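Local atomic coordinates of amide synthase (Vibrio cholerae, PDB entry 1L5A), a protein that is a nonribosomal peptide synthetase condensation enzyme of vibriobactin biosynthesis that probably forms amide bonds. Residues F52-S57 with L62-F67; L94-T99 with Y121-H126; L222-A227 with G368-E373; W234-V239 with Q300-L305. All coordinates share one frame; numbering follows the deposited sequence.

Interaction 1: residues F52-S57 with L62-F67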
loop_
_atom_site.group_PDB
_atom_site.type_symbol
_atom_site.label_atom_id
_atom_site.label_comp_id
_atom_site.label_asym_id
_atom_site.label_seq_id
_atom_site.Cartn_x
_atom_site.Cartn_y
_atom_site.Cartn_z
ATOM N N PHE A 52 -14.287 -14.782 20.991
ATOM C CA PHE A 52 -14.627 -15.414 22.261
ATOM C C PHE A 52 -15.832 -16.360 22.093
ATOM O O PHE A 52 -16.204 -17.050 23.035
ATOM C CB PHE A 52 -14.978 -14.381 23.337
ATOM C CG PHE A 52 -13.803 -13.688 23.935
ATOM C CD1 PHE A 52 -13.982 -12.801 24.991
ATOM C CD2 PHE A 52 -12.525 -13.871 23.422
ATOM C CE1 PHE A 52 -12.914 -12.098 25.522
ATOM C CE2 PHE A 52 -11.443 -13.169 23.945
ATOM C CZ PHE A 52 -11.640 -12.278 24.997
ATOM N N ARG A 53 -16.451 -16.381 20.917
ATOM C CA ARG A 53 -17.595 -17.267 20.684
ATOM C C ARG A 53 -17.162 -18.471 19.855
ATOM O O ARG A 53 -17.976 -19.309 19.463
ATOM C CB ARG A 53 -18.734 -16.536 19.949
ATOM C CG ARG A 53 -19.455 -15.465 20.782
ATOM C CD ARG A 53 -20.660 -14.853 20.038
ATOM N NE ARG A 53 -20.274 -14.059 18.863
ATOM C CZ ARG A 53 -20.400 -14.464 17.605
ATOM N NH1 ARG A 53 -20.908 -15.671 17.331
ATOM N NH2 ARG A 53 -20.021 -13.657 16.616
ATOM N N ALA A 54 -15.871 -18.547 19.584
ATOM C CA ALA A 54 -15.323 -19.641 18.815
ATOM C C ALA A 54 -15.425 -20.964 19.564
ATOM O O ALA A 54 -15.356 -21.005 20.790
ATOM C CB ALA A 54 -13.867 -19.362 18.497
ATOM N N ARG A 55 -15.593 -22.037 18.799
ATOM C CA ARG A 55 -15.664 -23.395 19.320
ATOM C C ARG A 55 -15.065 -24.326 18.269
ATOM O O ARG A 55 -15.100 -24.027 17.065
ATOM C CB ARG A 55 -17.116 -23.786 19.635
ATOM C CG ARG A 55 -17.666 -22.990 20.791
ATOM C CD ARG A 55 -18.805 -23.665 21.470
ATOM N NE ARG A 55 -19.211 -22.935 22.669
ATOM C CZ ARG A 55 -20.201 -23.326 23.464
ATOM N NH1 ARG A 55 -20.877 -24.445 23.182
ATOM N NH2 ARG A 55 -20.533 -22.590 24.523
ATOM N N PHE A 56 -14.498 -25.444 18.717
ATOM C CA PHE A 56 -13.886 -26.372 17.776
ATOM C C PHE A 56 -14.515 -27.752 17.769
ATOM O O PHE A 56 -14.892 -28.280 18.817
ATOM C CB PHE A 56 -12.394 -26.498 18.072
ATOM C CG PHE A 56 -11.648 -25.204 17.975
ATOM C CD1 PHE A 56 -11.571 -24.352 19.061
ATOM C CD2 PHE A 56 -11.061 -24.816 16.778
ATOM C CE1 PHE A 56 -10.924 -23.134 18.959
ATOM C CE2 PHE A 56 -10.407 -23.600 16.667
ATOM C CZ PHE A 56 -10.338 -22.758 17.755
ATOM N N SER A 57 -14.628 -28.336 16.577
ATOM C CA SER A 57 -15.176 -29.685 16.436
ATOM C C SER A 57 -14.051 -30.647 16.789
ATOM O O SER A 57 -12.900 -30.234 16.952
ATOM C CB SER A 57 -15.602 -29.962 14.996
ATOM O OG SER A 57 -14.488 -30.360 14.220
ATOM N N LEU A 62 -13.466 -24.971 13.134
ATOM C CA LEU A 62 -13.883 -23.848 13.940
ATOM C C LEU A 62 -15.272 -23.445 13.471
ATOM O O LEU A 62 -15.531 -23.326 12.272
ATOM C CB LEU A 62 -12.895 -22.702 13.773
ATOM C CG LEU A 62 -13.096 -21.416 14.577
ATOM C CD1 LEU A 62 -11.810 -20.599 14.574
ATOM C CD2 LEU A 62 -14.228 -20.611 13.987
ATOM N N TYR A 63 -16.177 -23.280 14.426
ATOM C CA TYR A 63 -17.550 -22.879 14.133
ATOM C C TYR A 63 -17.964 -21.877 15.236
ATOM O O TYR A 63 -17.287 -21.779 16.284
ATOM C CB TYR A 63 -18.456 -24.122 14.085
ATOM C CG TYR A 63 -18.678 -24.794 15.411
ATOM C CD1 TYR A 63 -19.753 -24.438 16.216
ATOM C CD2 TYR A 63 -17.806 -25.781 15.872
ATOM C CE1 TYR A 63 -19.964 -25.055 17.464
ATOM C CE2 TYR A 63 -18.001 -26.401 17.114
ATOM C CZ TYR A 63 -19.086 -26.031 17.906
ATOM O OH TYR A 63 -19.292 -26.621 19.135
ATOM N N TRP A 64 -19.062 -21.148 15.016
ATOM C CA TRP A 64 -19.482 -20.114 15.963
ATOM C C TRP A 64 -20.720 -20.280 16.851
ATOM O O TRP A 64 -21.839 -20.488 16.377
ATOM C CB TRP A 64 -19.626 -18.793 15.207
ATOM C CG TRP A 64 -18.523 -18.576 14.246
ATOM C CD1 TRP A 64 -18.454 -19.045 12.966
ATOM C CD2 TRP A 64 -17.277 -17.914 14.501
ATOM N NE1 TRP A 64 -17.239 -18.720 12.412
ATOM C CE2 TRP A 64 -16.498 -18.024 13.330
ATOM C CE3 TRP A 64 -16.744 -17.242 15.605
ATOM C CZ2 TRP A 64 -15.205 -17.486 13.230
ATOM C CZ3 TRP A 64 -15.455 -16.707 15.508
ATOM C CH2 TRP A 64 -14.703 -16.835 14.322
ATOM N N HIS A 65 -20.505 -20.141 18.151
ATOM C CA HIS A 65 -21.590 -20.195 19.120
ATOM C C HIS A 65 -22.378 -18.885 18.903
ATOM O O HIS A 65 -21.796 -17.812 18.726
ATOM C CB HIS A 65 -21.020 -20.246 20.528
ATOM C CG HIS A 65 -21.994 -20.725 21.550
ATOM N ND1 HIS A 65 -22.397 -19.948 22.617
ATOM C CD2 HIS A 65 -22.629 -21.915 21.685
ATOM C CE1 HIS A 65 -23.236 -20.638 23.368
ATOM N NE2 HIS A 65 -23.395 -21.833 22.826
ATOM N N PRO A 66 -23.708 -18.949 18.929
ATOM C CA PRO A 66 -24.485 -17.723 18.707
ATOM C C PRO A 66 -24.638 -16.761 19.883
ATOM O O PRO A 66 -25.084 -15.639 19.697
ATOM C CB PRO A 66 -25.824 -18.263 18.252
ATOM C CG PRO A 66 -25.973 -19.457 19.151
ATOM C CD PRO A 66 -24.592 -20.111 19.122
ATOM N N PHE A 67 -24.251 -17.171 21.084
ATOM C CA PHE A 67 -24.418 -16.295 22.236
ATOM C C PHE A 67 -23.083 -15.781 22.752
ATOM O O PHE A 67 -22.060 -16.436 22.593
ATOM C CB PHE A 67 -25.157 -17.057 23.348
ATOM C CG PHE A 67 -26.477 -17.649 22.912
ATOM C CD1 PHE A 67 -26.889 -18.887 23.394
ATOM C CD2 PHE A 67 -27.305 -16.976 22.015
ATOM C CE1 PHE A 67 -28.101 -19.445 22.982
ATOM C CE2 PHE A 67 -28.506 -17.520 21.603
ATOM C CZ PHE A 67 -28.910 -18.755 22.083
#
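The guanidinium of Arg55 lies flat on one face of the His65 imidazole, the two centres 3.6 Å apart and the planes only 12° from parallel. Pro66 CD covers the opposite face of that imidazole, toward its rim. The Tyr63 ring is also met on a face: Arg55 CB sits 3.8 Å from the ring centroid. Ser57 N lies at the edge of the same ring, near its plane. These groups decorate a short antiparallel beta hairpin, strands 54-56 and 62-64, at the surface of the condensation domain. Arg55 and Tyr63 form its hydrogen-bonded pair. Tyr63 N gives a bond of 2.9 Å to Arg55 O, and Arg55 N gives one to Tyr63 O. The Arg55 chain is extended from CG to NE, which carries it past Tyr63 to His65. Tyr63 OH is bonded to Asp102 beyond the hairpin. The other side of the sheet is apolar. There Phe56 CE2 meets Leu62 CD1 at 3.9 Å, and Ala54 CB packs on Trp64 CZ3. Arg53 leads into strand 54-56 and His65 follows 62-64; the two grip each other twice. His65 N donates to Arg53 O at 3.0 Å. In return the Arg53 chain bends at chi3 (-67°), and its guanidinium, also salt-bridged to Asp50, holds His65 O in its plane through NH1 at 2.7 Å.

Interaction 2: residues L94-T99 with Y121-H126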
loop_
_atom_site.group_PDB
_atom_site.type_symbol
_atom_site.label_atom_id
_atom_site.label_comp_id
_atom_site.label_asym_id
_atom_site.label_seq_id
_atom_site.Cartn_x
_atom_site.Cartn_y
_atom_site.Cartn_z
ATOM N N LEU A 94 -8.758 -22.246 36.756
ATOM C CA LEU A 94 -7.401 -22.492 36.296
ATOM C C LEU A 94 -7.131 -23.998 36.263
ATOM O O LEU A 94 -6.441 -24.495 35.384
ATOM C CB LEU A 94 -6.391 -21.821 37.221
ATOM C CG LEU A 94 -6.305 -20.314 37.007
ATOM C CD1 LEU A 94 -5.334 -19.704 38.003
ATOM C CD2 LEU A 94 -5.863 -20.033 35.575
ATOM N N GLN A 95 -7.684 -24.728 37.219
ATOM C CA GLN A 95 -7.485 -26.164 37.269
ATOM C C GLN A 95 -8.536 -26.919 36.475
ATOM O O GLN A 95 -8.601 -28.143 36.567
ATOM C CB GLN A 95 -7.521 -26.661 38.716
ATOM C CG GLN A 95 -6.243 -26.434 39.516
ATOM C CD GLN A 95 -6.329 -27.010 40.930
ATOM O OE1 GLN A 95 -6.956 -28.052 41.146
ATOM N NE2 GLN A 95 -5.686 -26.338 41.894
ATOM N N ARG A 96 -9.367 -26.227 35.700
ATOM C CA ARG A 96 -10.386 -26.964 34.959
ATOM C C ARG A 96 -9.740 -27.860 33.904
ATOM O O ARG A 96 -8.580 -27.652 33.521
ATOM C CB ARG A 96 -11.405 -26.017 34.315
ATOM C CG ARG A 96 -11.125 -25.645 32.870
ATOM C CD ARG A 96 -9.929 -24.729 32.753
ATOM N NE ARG A 96 -9.683 -24.335 31.373
ATOM C CZ ARG A 96 -8.808 -23.407 31.013
ATOM N NH1 ARG A 96 -8.103 -22.772 31.935
ATOM N NH2 ARG A 96 -8.625 -23.131 29.726
ATOM N N SER A 97 -10.497 -28.864 33.457
ATOM C CA SER A 97 -10.042 -29.831 32.449
ATOM C C SER A 97 -9.542 -29.145 31.172
ATOM O O SER A 97 -8.735 -29.706 30.417
ATOM C CB SER A 97 -11.185 -30.798 32.099
ATOM O OG SER A 97 -12.231 -30.135 31.406
ATOM N N SER A 98 -10.042 -27.932 30.946
ATOM C CA SER A 98 -9.670 -27.122 29.799
ATOM C C SER A 98 -9.753 -27.821 28.444
ATOM O O SER A 98 -8.847 -27.679 27.615
ATOM C CB SER A 98 -8.262 -26.542 30.002
ATOM O OG SER A 98 -7.324 -27.535 30.375
ATOM N N THR A 99 -10.835 -28.570 28.218
ATOM C CA THR A 99 -11.025 -29.250 26.939
ATOM C C THR A 99 -11.242 -28.159 25.896
ATOM O O THR A 99 -11.477 -27.007 26.243
ATOM C CB THR A 99 -12.256 -30.166 26.957
ATOM O OG1 THR A 99 -12.095 -31.161 27.977
ATOM C CG2 THR A 99 -12.439 -30.841 25.592
ATOM N N TYR A 121 -12.003 -11.501 36.876
ATOM C CA TYR A 121 -11.188 -12.590 36.390
ATOM C C TYR A 121 -11.574 -12.896 34.947
ATOM O O TYR A 121 -12.735 -13.188 34.642
ATOM C CB TYR A 121 -11.394 -13.839 37.267
ATOM C CG TYR A 121 -10.760 -15.098 36.726
ATOM C CD1 TYR A 121 -9.366 -15.276 36.731
ATOM C CD2 TYR A 121 -11.548 -16.116 36.205
ATOM C CE1 TYR A 121 -8.778 -16.457 36.223
ATOM C CE2 TYR A 121 -10.978 -17.294 35.698
ATOM C CZ TYR A 121 -9.598 -17.458 35.712
ATOM O OH TYR A 121 -9.068 -18.630 35.216
ATOM N N THR A 122 -10.582 -12.836 34.069
ATOM C CA THR A 122 -10.778 -13.107 32.654
ATOM C C THR A 122 -9.857 -14.239 32.224
ATOM O O THR A 122 -8.669 -14.200 32.497
ATOM C CB THR A 122 -10.425 -11.872 31.841
ATOM O OG1 THR A 122 -11.226 -10.781 32.296
ATOM C CG2 THR A 122 -10.667 -12.114 30.352
ATOM N N ARG A 123 -10.397 -15.243 31.553
ATOM C CA ARG A 123 -9.576 -16.343 31.082
ATOM C C ARG A 123 -9.939 -16.767 29.683
ATOM O O ARG A 123 -11.114 -16.867 29.329
ATOM C CB ARG A 123 -9.718 -17.576 31.952
ATOM C CG ARG A 123 -9.229 -18.838 31.231
ATOM C CD ARG A 123 -10.088 -20.025 31.559
ATOM N NE ARG A 123 -10.860 -20.462 30.406
ATOM C CZ ARG A 123 -11.913 -21.266 30.471
ATOM N NH1 ARG A 123 -12.331 -21.731 31.645
ATOM N NH2 ARG A 123 -12.558 -21.597 29.361
ATOM N N ALA A 124 -8.911 -17.074 28.908
ATOM C CA ALA A 124 -9.101 -17.523 27.545
ATOM C C ALA A 124 -7.993 -18.496 27.197
ATOM O O ALA A 124 -7.034 -18.651 27.927
ATOM C CB ALA A 124 -9.057 -16.318 26.601
ATOM N N HIS A 125 -8.138 -19.178 26.081
ATOM C CA HIS A 125 -7.093 -20.073 25.625
ATOM C C HIS A 125 -6.258 -19.276 24.614
ATOM O O HIS A 125 -6.786 -18.465 23.848
ATOM C CB HIS A 125 -7.705 -21.294 24.961
ATOM C CG HIS A 125 -6.708 -22.342 24.613
ATOM N ND1 HIS A 125 -5.850 -22.222 23.542
ATOM C CD2 HIS A 125 -6.411 -23.521 25.208
ATOM C CE1 HIS A 125 -5.068 -23.286 23.492
ATOM N NE2 HIS A 125 -5.387 -24.089 24.492
ATOM N N HIS A 126 -4.955 -19.497 24.610
ATOM C CA HIS A 126 -4.087 -18.788 23.686
ATOM C C HIS A 126 -4.512 -18.893 22.214
ATOM O O HIS A 126 -4.072 -18.105 21.380
ATOM C CB HIS A 126 -2.672 -19.319 23.836
ATOM C CG HIS A 126 -1.674 -18.270 24.179
ATOM N ND1 HIS A 126 -1.138 -17.420 23.235
ATOM C CD2 HIS A 126 -1.136 -17.910 25.368
ATOM C CE1 HIS A 126 -0.311 -16.580 23.829
ATOM N NE2 HIS A 126 -0.293 -16.856 25.123
#
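Tyr121 reaches from strand 117-125 to Leu94, its OH lying 3.5 Å from Leu94 CD2. The strand belongs to a mixed beta-sheet of the condensation domain. It ends at His125; His125 and His126 open the HHxxxDG signature of this family. Segment 94-99 is the last residue of helix 82-94 and the loop that follows. The polar partner of the Tyr121 hydroxyl is OD1 of Asp93, the residue just before Leu94. Two residues on, Arg123 points to the same side of the strand and makes the main contact. Its CG is anti to the backbone N (chi1 162°), and bends at chi2 and chi3 then turn the guanidinium over that of Arg96. Arg96 comes from the opposite direction. The two flat groups are stacked, with centres 3.8 Å apart and planes at 9°. The stack is offset, so Arg123 NE lies toward the rim of the Arg96 group. Arg123 CD lies over the same face of the Arg96 guanidinium, 3.4 Å from Arg96 NH1. Asp93 also forms a salt bridge with Arg123 NH1, which probably offsets part of the paired positive charge. Arg96 NH1 has a weak bond to the Asp93 carbonyl. His125 follows on the same side of the strand but stays more distant, its ND1 bonded to Ile127 N.

Interaction 3: residues L222-A227 with G368-E373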
loop_
_atom_site.group_PDB
_atom_site.type_symbol
_atom_site.label_atom_id
_atom_site.label_comp_id
_atom_site.label_asym_id
_atom_site.label_seq_id
_atom_site.Cartn_x
_atom_site.Cartn_y
_atom_site.Cartn_z
ATOM N N LEU A 222 18.314 7.637 30.334
ATOM C CA LEU A 222 19.317 7.336 29.308
ATOM C C LEU A 222 18.713 6.488 28.190
ATOM O O LEU A 222 18.978 6.712 27.002
ATOM C CB LEU A 222 20.500 6.590 29.932
ATOM C CG LEU A 222 21.549 6.027 28.966
ATOM C CD1 LEU A 222 22.176 7.136 28.142
ATOM C CD2 LEU A 222 22.618 5.301 29.765
ATOM N N LEU A 223 17.899 5.514 28.593
ATOM C CA LEU A 223 17.228 4.601 27.672
ATOM C C LEU A 223 16.442 5.435 26.669
ATOM O O LEU A 223 16.513 5.207 25.454
ATOM C CB LEU A 223 16.261 3.698 28.440
ATOM C CG LEU A 223 15.904 2.301 27.923
ATOM C CD1 LEU A 223 14.430 2.076 28.224
ATOM C CD2 LEU A 223 16.188 2.131 26.432
ATOM N N LEU A 224 15.686 6.402 27.189
ATOM C CA LEU A 224 14.897 7.271 26.331
ATOM C C LEU A 224 15.832 8.032 25.409
ATOM O O LEU A 224 15.723 7.900 24.189
ATOM C CB LEU A 224 14.056 8.236 27.165
ATOM C CG LEU A 224 12.853 7.571 27.844
ATOM C CD1 LEU A 224 12.256 8.487 28.905
ATOM C CD2 LEU A 224 11.821 7.227 26.782
ATOM N N LYS A 225 16.763 8.803 25.976
ATOM C CA LYS A 225 17.701 9.559 25.146
ATOM C C LYS A 225 18.236 8.662 24.045
ATOM O O LYS A 225 18.080 8.959 22.860
ATOM C CB LYS A 225 18.869 10.105 25.967
ATOM C CG LYS A 225 18.608 11.454 26.630
ATOM C CD LYS A 225 17.523 11.353 27.690
ATOM C CE LYS A 225 17.398 12.636 28.500
ATOM N NZ LYS A 225 16.400 12.491 29.602
ATOM N N LEU A 226 18.850 7.554 24.440
ATOM C CA LEU A 226 19.403 6.613 23.478
ATOM C C LEU A 226 18.406 6.288 22.374
ATOM O O LEU A 226 18.764 6.253 21.197
ATOM C CB LEU A 226 19.817 5.335 24.194
ATOM C CG LEU A 226 21.136 5.453 24.942
ATOM C CD1 LEU A 226 21.230 4.405 26.029
ATOM C CD2 LEU A 226 22.262 5.303 23.933
ATOM N N ALA A 227 17.156 6.057 22.765
ATOM C CA ALA A 227 16.087 5.729 21.829
ATOM C C ALA A 227 15.852 6.868 20.853
ATOM O O ALA A 227 15.841 6.668 19.635
ATOM C CB ALA A 227 14.815 5.446 22.592
ATOM N N GLY A 368 6.741 -2.519 32.131
ATOM C CA GLY A 368 6.701 -1.167 32.645
ATOM C C GLY A 368 7.046 -0.139 31.584
ATOM O O GLY A 368 6.763 -0.319 30.392
ATOM N N SER A 369 7.686 0.939 32.021
ATOM C CA SER A 369 8.032 2.017 31.116
ATOM C C SER A 369 9.109 2.919 31.700
ATOM O O SER A 369 9.071 3.270 32.880
ATOM C CB SER A 369 6.779 2.840 30.826
ATOM O OG SER A 369 7.104 4.038 30.151
ATOM N N PRO A 370 10.086 3.316 30.874
ATOM C CA PRO A 370 11.154 4.189 31.374
ATOM C C PRO A 370 10.607 5.487 31.983
ATOM O O PRO A 370 11.306 6.184 32.722
ATOM C CB PRO A 370 12.025 4.419 30.136
ATOM C CG PRO A 370 11.094 4.149 28.982
ATOM C CD PRO A 370 10.278 2.992 29.452
ATOM N N GLN A 371 9.355 5.803 31.670
ATOM C CA GLN A 371 8.718 6.999 32.198
ATOM C C GLN A 371 8.344 6.801 33.668
ATOM O O GLN A 371 8.130 7.768 34.410
ATOM C CB GLN A 371 7.456 7.341 31.400
ATOM C CG GLN A 371 7.684 8.153 30.138
ATOM C CD GLN A 371 7.893 7.299 28.912
ATOM O OE1 GLN A 371 7.051 6.474 28.567
ATOM N NE2 GLN A 371 9.016 7.498 28.237
ATOM N N HIS A 372 8.258 5.544 34.087
ATOM C CA HIS A 372 7.911 5.236 35.466
ATOM C C HIS A 372 8.869 4.184 36.006
ATOM O O HIS A 372 10.063 4.437 36.157
ATOM C CB HIS A 372 6.467 4.737 35.533
ATOM C CG HIS A 372 5.468 5.730 35.027
ATOM N ND1 HIS A 372 5.378 7.013 35.527
ATOM C CD2 HIS A 372 4.529 5.638 34.055
ATOM C CE1 HIS A 372 4.428 7.668 34.882
ATOM N NE2 HIS A 372 3.897 6.856 33.983
ATOM N N GLU A 373 8.340 3.007 36.309
ATOM C CA GLU A 373 9.174 1.927 36.793
ATOM C C GLU A 373 9.266 0.904 35.671
ATOM O O GLU A 373 8.262 0.557 35.047
ATOM C CB GLU A 373 8.572 1.293 38.046
ATOM C CG GLU A 373 9.391 0.140 38.596
ATOM C CD GLU A 373 8.794 -0.451 39.856
ATOM O OE1 GLU A 373 7.551 -0.561 39.929
ATOM O OE2 GLU A 373 9.569 -0.821 40.767
#
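Pro370 packs against two successive leucines of helix 217-229. Its CB lies 3.9 Å from Leu223 CD1, and its CG is equally far from Leu224 CD2. Leu224 crosses the proline at about a right angle. Gln371 adds a second partner for Leu224: its chain bends at chi2 (91°) and brings NE2 beside both methyls. This touch is packing of an amide on a leucine, made by an exposed residue at the surface. Pro370 and Gln371 are the central residues of a type I beta turn from Ser369 to His372. The turn joins strands 362-368 and 374-381 as a beta hairpin. His372 N closes it with a bond of 2.7 Å to Ser369 O. A classic beta bulge follows, in which His372 and Glu373 both face Ser369. Ser369 N donates to Glu373 O at 3.1 Å. Further out, the side chains of Leu223 and Pro370 both rest on Trp234, at the start of helix 234-249.

Interaction 4: residues W234-V239 with Q300-L305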
loop_
_atom_site.group_PDB
_atom_site.type_symbol
_atom_site.label_atom_id
_atom_site.label_comp_id
_atom_site.label_asym_id
_atom_site.label_seq_id
_atom_site.Cartn_x
_atom_site.Cartn_y
_atom_site.Cartn_z
ATOM N N TRP A 234 11.779 3.145 22.735
ATOM C CA TRP A 234 12.538 2.412 23.735
ATOM C C TRP A 234 12.385 0.898 23.659
ATOM O O TRP A 234 13.339 0.169 23.925
ATOM C CB TRP A 234 12.231 2.908 25.148
ATOM C CG TRP A 234 10.837 2.814 25.566
ATOM C CD1 TRP A 234 9.873 3.754 25.401
ATOM C CD2 TRP A 234 10.245 1.746 26.300
ATOM N NE1 TRP A 234 8.710 3.347 25.997
ATOM C CE2 TRP A 234 8.908 2.114 26.559
ATOM C CE3 TRP A 234 10.715 0.510 26.768
ATOM C CZ2 TRP A 234 8.028 1.295 27.272
ATOM C CZ3 TRP A 234 9.848 -0.308 27.478
ATOM C CH2 TRP A 234 8.514 0.090 27.725
ATOM N N PRO A 235 11.187 0.397 23.309
ATOM C CA PRO A 235 11.083 -1.066 23.231
ATOM C C PRO A 235 12.109 -1.631 22.218
ATOM O O PRO A 235 12.904 -2.510 22.551
ATOM C CB PRO A 235 9.637 -1.285 22.790
ATOM C CG PRO A 235 8.920 -0.127 23.447
ATOM C CD PRO A 235 9.860 1.031 23.180
ATOM N N ASP A 236 12.090 -1.119 20.991
ATOM C CA ASP A 236 13.030 -1.563 19.964
ATOM C C ASP A 236 14.466 -1.327 20.422
ATOM O O ASP A 236 15.376 -2.064 20.031
ATOM C CB ASP A 236 12.820 -0.792 18.655
ATOM C CG ASP A 236 11.778 -1.425 17.752
ATOM O OD1 ASP A 236 11.272 -2.524 18.078
ATOM O OD2 ASP A 236 11.480 -0.817 16.696
ATOM N N ALA A 237 14.662 -0.288 21.235
ATOM C CA ALA A 237 15.992 0.051 21.736
ATOM C C ALA A 237 16.491 -1.023 22.696
ATOM O O ALA A 237 17.657 -1.422 22.628
ATOM C CB ALA A 237 15.970 1.410 22.438
ATOM N N LEU A 238 15.610 -1.475 23.591
ATOM C CA LEU A 238 15.961 -2.508 24.552
ATOM C C LEU A 238 16.281 -3.805 23.813
ATOM O O LEU A 238 17.145 -4.570 24.240
ATOM C CB LEU A 238 14.814 -2.754 25.543
ATOM C CG LEU A 238 14.484 -1.649 26.548
ATOM C CD1 LEU A 238 13.451 -2.151 27.535
ATOM C CD2 LEU A 238 15.739 -1.231 27.298
ATOM N N VAL A 239 15.589 -4.051 22.702
ATOM C CA VAL A 239 15.832 -5.269 21.939
ATOM C C VAL A 239 17.240 -5.227 21.383
ATOM O O VAL A 239 17.935 -6.246 21.358
ATOM C CB VAL A 239 14.823 -5.428 20.786
ATOM C CG1 VAL A 239 15.231 -6.583 19.870
ATOM C CG2 VAL A 239 13.433 -5.697 21.364
ATOM N N GLN A 300 17.026 -0.989 12.352
ATOM C CA GLN A 300 16.654 -1.215 10.964
ATOM C C GLN A 300 16.400 -2.689 10.739
ATOM O O GLN A 300 15.426 -3.066 10.074
ATOM C CB GLN A 300 17.757 -0.720 10.015
ATOM C CG GLN A 300 18.021 0.791 10.070
ATOM C CD GLN A 300 19.156 1.231 9.140
ATOM O OE1 GLN A 300 19.185 0.873 7.958
ATOM N NE2 GLN A 300 20.089 2.021 9.672
ATOM N N ALA A 301 17.277 -3.521 11.296
ATOM C CA ALA A 301 17.155 -4.969 11.161
ATOM C C ALA A 301 15.836 -5.399 11.804
ATOM O O ALA A 301 15.112 -6.249 11.270
ATOM C CB ALA A 301 18.334 -5.667 11.847
ATOM N N ILE A 302 15.527 -4.801 12.953
ATOM C CA ILE A 302 14.289 -5.119 13.639
ATOM C C ILE A 302 13.111 -4.685 12.789
ATOM O O ILE A 302 12.185 -5.472 12.545
ATOM C CB ILE A 302 14.211 -4.427 15.008
ATOM C CG1 ILE A 302 15.252 -5.042 15.956
ATOM C CG2 ILE A 302 12.807 -4.581 15.579
ATOM C CD1 ILE A 302 15.487 -4.255 17.226
ATOM N N ARG A 303 13.157 -3.437 12.325
ATOM C CA ARG A 303 12.088 -2.887 11.488
ATOM C C ARG A 303 11.812 -3.795 10.294
ATOM O O ARG A 303 10.661 -4.072 9.922
ATOM C CB ARG A 303 12.484 -1.528 10.949
ATOM C CG ARG A 303 11.371 -0.870 10.192
ATOM C CD ARG A 303 10.632 -0.014 11.173
ATOM N NE ARG A 303 9.262 -0.440 11.391
ATOM C CZ ARG A 303 8.595 -0.170 12.508
ATOM N NH1 ARG A 303 9.186 0.519 13.484
ATOM N NH2 ARG A 303 7.352 -0.605 12.659
ATOM N N SER A 304 12.900 -4.229 9.680
ATOM C CA SER A 304 12.825 -5.109 8.545
ATOM C C SER A 304 12.018 -6.351 8.930
ATOM O O SER A 304 11.271 -6.876 8.109
ATOM C CB SER A 304 14.240 -5.485 8.116
ATOM O OG SER A 304 14.213 -6.394 7.044
ATOM N N LEU A 305 12.163 -6.821 10.172
ATOM C CA LEU A 305 11.420 -8.003 10.607
ATOM C C LEU A 305 9.916 -7.691 10.614
ATOM O O LEU A 305 9.099 -8.473 10.136
ATOM C CB LEU A 305 11.863 -8.449 12.006
ATOM C CG LEU A 305 13.299 -8.936 12.229
ATOM C CD1 LEU A 305 13.429 -9.347 13.676
ATOM C CD2 LEU A 305 13.652 -10.127 11.324
#
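Asp236, near the start of helix 234-249, is the first residue of its segment to meet helix 291-307, and Ile302 is its main partner. The two side chains slide past each other in opposite directions. Ile302 CG2 lies 3.6 Å from Asp236 OD1, while Ile302 CD1 reaches the backbone oxygen of Asp236 at the same distance. Both branches of the isoleucine are thus used. CG1 stands anti to the carbonyl carbon (chi1 -69°) and sends CD1 toward helix 234-249. The polar partner of Asp236 OD1 is Tyr306 OH, to which it is hydrogen-bonded, one turn beyond Ile302. OD2 faces Arg303, but NH1 is 4.2 Å away and the oxygen lies well out of the guanidinium plane. Any attraction is probably only long-range; the pair is too far apart for a salt bridge. Arg303 has cation-pi partners in Trp264 and in Trp178 of the second subunit. Val239, one turn after Asp236, comes next. Its CG1 is anti to the backbone N and meets Ile302 CD1 at 3.5 Å, so that Ile302 CD1 touches both Val239 and Asp236. The segment axes approach to 10.4 Å at 112°, a steep helix crossing with few residues in touch. Leu281 of strand 277-282 packs on both Val239 and Ile302, Ile334 of strand 333-337 adds to Val239, and helix 175-189 covers Ser304 and Leu305 on the far helix.

The four contacts fall in two regions of the condensation domain. Interactions 1 and 2 come first along the chain and lie on the same side of its centre, with centres 16 Å apart; nearest atoms are about 5 Å apart and do not touch. Interactions 3 and 4 lie on the opposite side, 33 to 42 Å from the first pair by centres. They touch each other: helices 217-229 and 234-249 are consecutive, Trp234 meets Gly368, and Leu223 meets Leu238. Both segments of interaction 4 fall between those of interaction 3 in sequence. The first pair therefore belongs to the N-terminal half and the second to the C-terminal half, in keeping with the two-lobed build of condensation domains.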